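PDB 2HNK: SAM-dependent O-methyltransferase from Leptospira interrogans, which binds the methyl-donor product S-adenosylhomocysteine and probably transfers methyl groups from S-adenosylmethionine to oxygen atoms of its substrates. Local coordinates for residues C[160-164]-C[203-208]. Sequence-based numbering, arbitrary orientation.
With SAH (S-adenosyl-L-homocysteine), chain O.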
# COMPACT_ATOMS: atom_id res chain seq x y z
N TYR C 160 12.44 0.48 18.32
CA TYR C 160 12.27 0.23 16.88
C TYR C 160 13.59 -0.16 16.19
O TYR C 160 13.60 -1.15 15.45
CB TYR C 160 11.65 1.44 16.17
CG TYR C 160 10.13 1.47 16.06
CD1 TYR C 160 9.31 0.94 17.05
CD2 TYR C 160 9.52 2.09 14.96
CE1 TYR C 160 7.91 0.98 16.94
CE2 TYR C 160 8.12 2.15 14.84
CZ TYR C 160 7.33 1.60 15.83
OH TYR C 160 5.96 1.67 15.71
N PRO C 161 14.69 0.60 16.41
CA PRO C 161 15.96 0.17 15.80
C PRO C 161 16.47 -1.20 16.28
O PRO C 161 17.27 -1.82 15.59
CB PRO C 161 16.95 1.29 16.16
CG PRO C 161 16.34 2.02 17.30
CD PRO C 161 14.85 1.86 17.18
N ASN C 162 16.01 -1.68 17.43
CA ASN C 162 16.38 -3.02 17.89
C ASN C 162 15.50 -4.13 17.33
O ASN C 162 15.97 -5.27 17.16
CB ASN C 162 16.43 -3.07 19.42
CG ASN C 162 17.39 -2.06 20.00
OD1 ASN C 162 18.52 -1.91 19.52
ND2 ASN C 162 16.95 -1.33 21.01
N TYR C 163 14.24 -3.82 17.05
CA TYR C 163 13.35 -4.79 16.42
C TYR C 163 13.78 -5.07 14.98
O TYR C 163 13.72 -6.21 14.51
CB TYR C 163 11.89 -4.31 16.48
CG TYR C 163 11.32 -4.29 17.88
CD1 TYR C 163 11.27 -5.46 18.65
CD2 TYR C 163 10.83 -3.11 18.45
CE1 TYR C 163 10.76 -5.45 19.94
CE2 TYR C 163 10.30 -3.09 19.75
CZ TYR C 163 10.28 -4.27 20.49
OH TYR C 163 9.79 -4.31 21.78
N TYR C 164 14.25 -4.02 14.31
CA TYR C 164 14.58 -4.07 12.88
C TYR C 164 15.43 -5.27 12.43
O TYR C 164 14.99 -6.05 11.58
CB TYR C 164 15.17 -2.73 12.42
CG TYR C 164 15.42 -2.66 10.94
CD1 TYR C 164 14.35 -2.65 10.03
CD2 TYR C 164 16.72 -2.60 10.43
CE1 TYR C 164 14.58 -2.60 8.65
CE2 TYR C 164 16.95 -2.54 9.06
CZ TYR C 164 15.88 -2.54 8.18
OH TYR C 164 16.11 -2.48 6.82
N LYS C 203 16.04 6.94 14.23
CA LYS C 203 17.08 5.94 13.99
C LYS C 203 16.57 4.80 13.12
O LYS C 203 17.28 4.33 12.23
CB LYS C 203 17.57 5.36 15.32
CG LYS C 203 18.51 6.25 16.10
CD LYS C 203 19.08 5.48 17.28
CE LYS C 203 20.58 5.67 17.40
NZ LYS C 203 21.23 4.41 17.87
N PHE C 204 15.36 4.34 13.41
CA PHE C 204 14.70 3.31 12.59
C PHE C 204 14.54 3.79 11.14
O PHE C 204 14.96 3.10 10.22
CB PHE C 204 13.35 2.92 13.20
CG PHE C 204 12.54 1.99 12.34
CD1 PHE C 204 12.72 0.61 12.42
CD2 PHE C 204 11.60 2.50 11.45
CE1 PHE C 204 11.97 -0.25 11.63
CE2 PHE C 204 10.84 1.64 10.64
CZ PHE C 204 11.02 0.26 10.74
N ASN C 205 13.97 4.98 10.95
CA ASN C 205 13.77 5.52 9.59
C ASN C 205 15.08 5.62 8.83
O ASN C 205 15.14 5.34 7.64
CB ASN C 205 13.04 6.87 9.61
CG ASN C 205 11.59 6.76 10.08
OD1 ASN C 205 11.02 5.66 10.11
ND2 ASN C 205 11.00 7.89 10.44
N GLU C 206 16.12 6.01 9.56
CA GLU C 206 17.47 6.18 9.03
C GLU C 206 18.07 4.83 8.61
O GLU C 206 18.61 4.71 7.52
CB GLU C 206 18.32 6.88 10.10
CG GLU C 206 19.74 7.26 9.74
CD GLU C 206 20.44 8.03 10.88
OE1 GLU C 206 20.65 7.45 12.00
OE2 GLU C 206 20.79 9.22 10.64
N LEU C 207 17.96 3.82 9.48
CA LEU C 207 18.42 2.46 9.18
C LEU C 207 17.78 1.90 7.91
O LEU C 207 18.47 1.35 7.04
CB LEU C 207 18.10 1.50 10.34
CG LEU C 207 19.05 1.39 11.53
CD1 LEU C 207 18.38 0.60 12.67
CD2 LEU C 207 20.38 0.74 11.12
N VAL C 208 16.46 2.04 7.82
CA VAL C 208 15.69 1.55 6.68
C VAL C 208 16.13 2.24 5.39
O VAL C 208 16.39 1.57 4.39
CB VAL C 208 14.17 1.78 6.93
CG1 VAL C 208 13.38 1.61 5.64
CG2 VAL C 208 13.66 0.86 8.03
N SAH O . -1.61 -2.51 17.11
CA SAH O . -2.45 -1.88 18.17
CB SAH O . -1.71 -0.69 18.78
CG SAH O . -0.42 -1.06 19.51
SD SAH O . -0.16 0.06 20.91
C SAH O . -3.86 -1.49 17.71
O SAH O . -4.70 -1.07 18.51
OXT SAH O . -4.20 -1.58 16.53
C5' SAH O . 1.38 -0.73 21.45
C4' SAH O . 1.21 -2.00 22.27
O4' SAH O . 2.47 -2.63 22.39
C3' SAH O . 0.72 -1.74 23.68
O3' SAH O . -0.41 -2.54 23.92
C2' SAH O . 1.83 -2.16 24.62
O2' SAH O . 1.32 -2.88 25.72
C1' SAH O . 2.69 -3.05 23.73
N9 SAH O . 4.13 -3.04 24.07
C8 SAH O . 4.87 -2.04 24.65
N7 SAH O . 6.15 -2.46 24.80
C5 SAH O . 6.24 -3.72 24.31
C6 SAH O . 7.30 -4.63 24.20
N6 SAH O . 8.51 -4.32 24.63
N1 SAH O . 7.07 -5.88 23.65
C2 SAH O . 5.81 -6.23 23.20
N3 SAH O . 4.77 -5.33 23.30
C4 SAH O . 4.98 -4.10 23.85
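Phe204 pushes its ring between Tyr160 and Tyr164, an aromatic cluster that joins two helices on one side of the modified Rossmann fold of this methyltransferase. The axes of 160-164 and 203-208 approach to 8.9 Å, their N-to-C directions inclined by 34°, and Pro161 lies level with Phe204. On the buried side, Tyr160 makes an edge-to-face pair with Phe204: its CD2 meets one face of the phenylalanine ring, and the planes stand at 72°. Val208 CG2 lies over the rim of the opposite face. CG of Phe204 is anti to its backbone N (chi1 173°), which directs the ring toward 160-164, where CE1 lies 3.7 Å from Tyr164 CD1 and the two rings meet obliquely. Phe204 also touches Leu153, Leu177 and Ala179 of the central sheet. Both tyrosine hydroxyls are anchored beyond the two segments, Tyr160 OH to Asp180 O and Lys157 NZ, Tyr164 OH to Asp211 OD2. On the same helix Tyr163 faces the cofactor site instead, with its OH 3.1 Å from N6 of the S-adenosylhomocysteine and hydrogen-bonded to Asp156.

Packing is sparser toward solvent. Pro161 rests its ring against exposed residues, CG lying 4.1 Å from Lys203 CB, while the rest of the lysine chain leads away from the contact. Leu207 reaches back with one methyl, CD1, which sits 3.8 Å from Pro161 CB and 4.2 Å from Tyr164 CD2. Back on the buried side the fit is closer than in these solvent-side contacts, with Val208 CG2 only 3.6 Å from Tyr164 CE1.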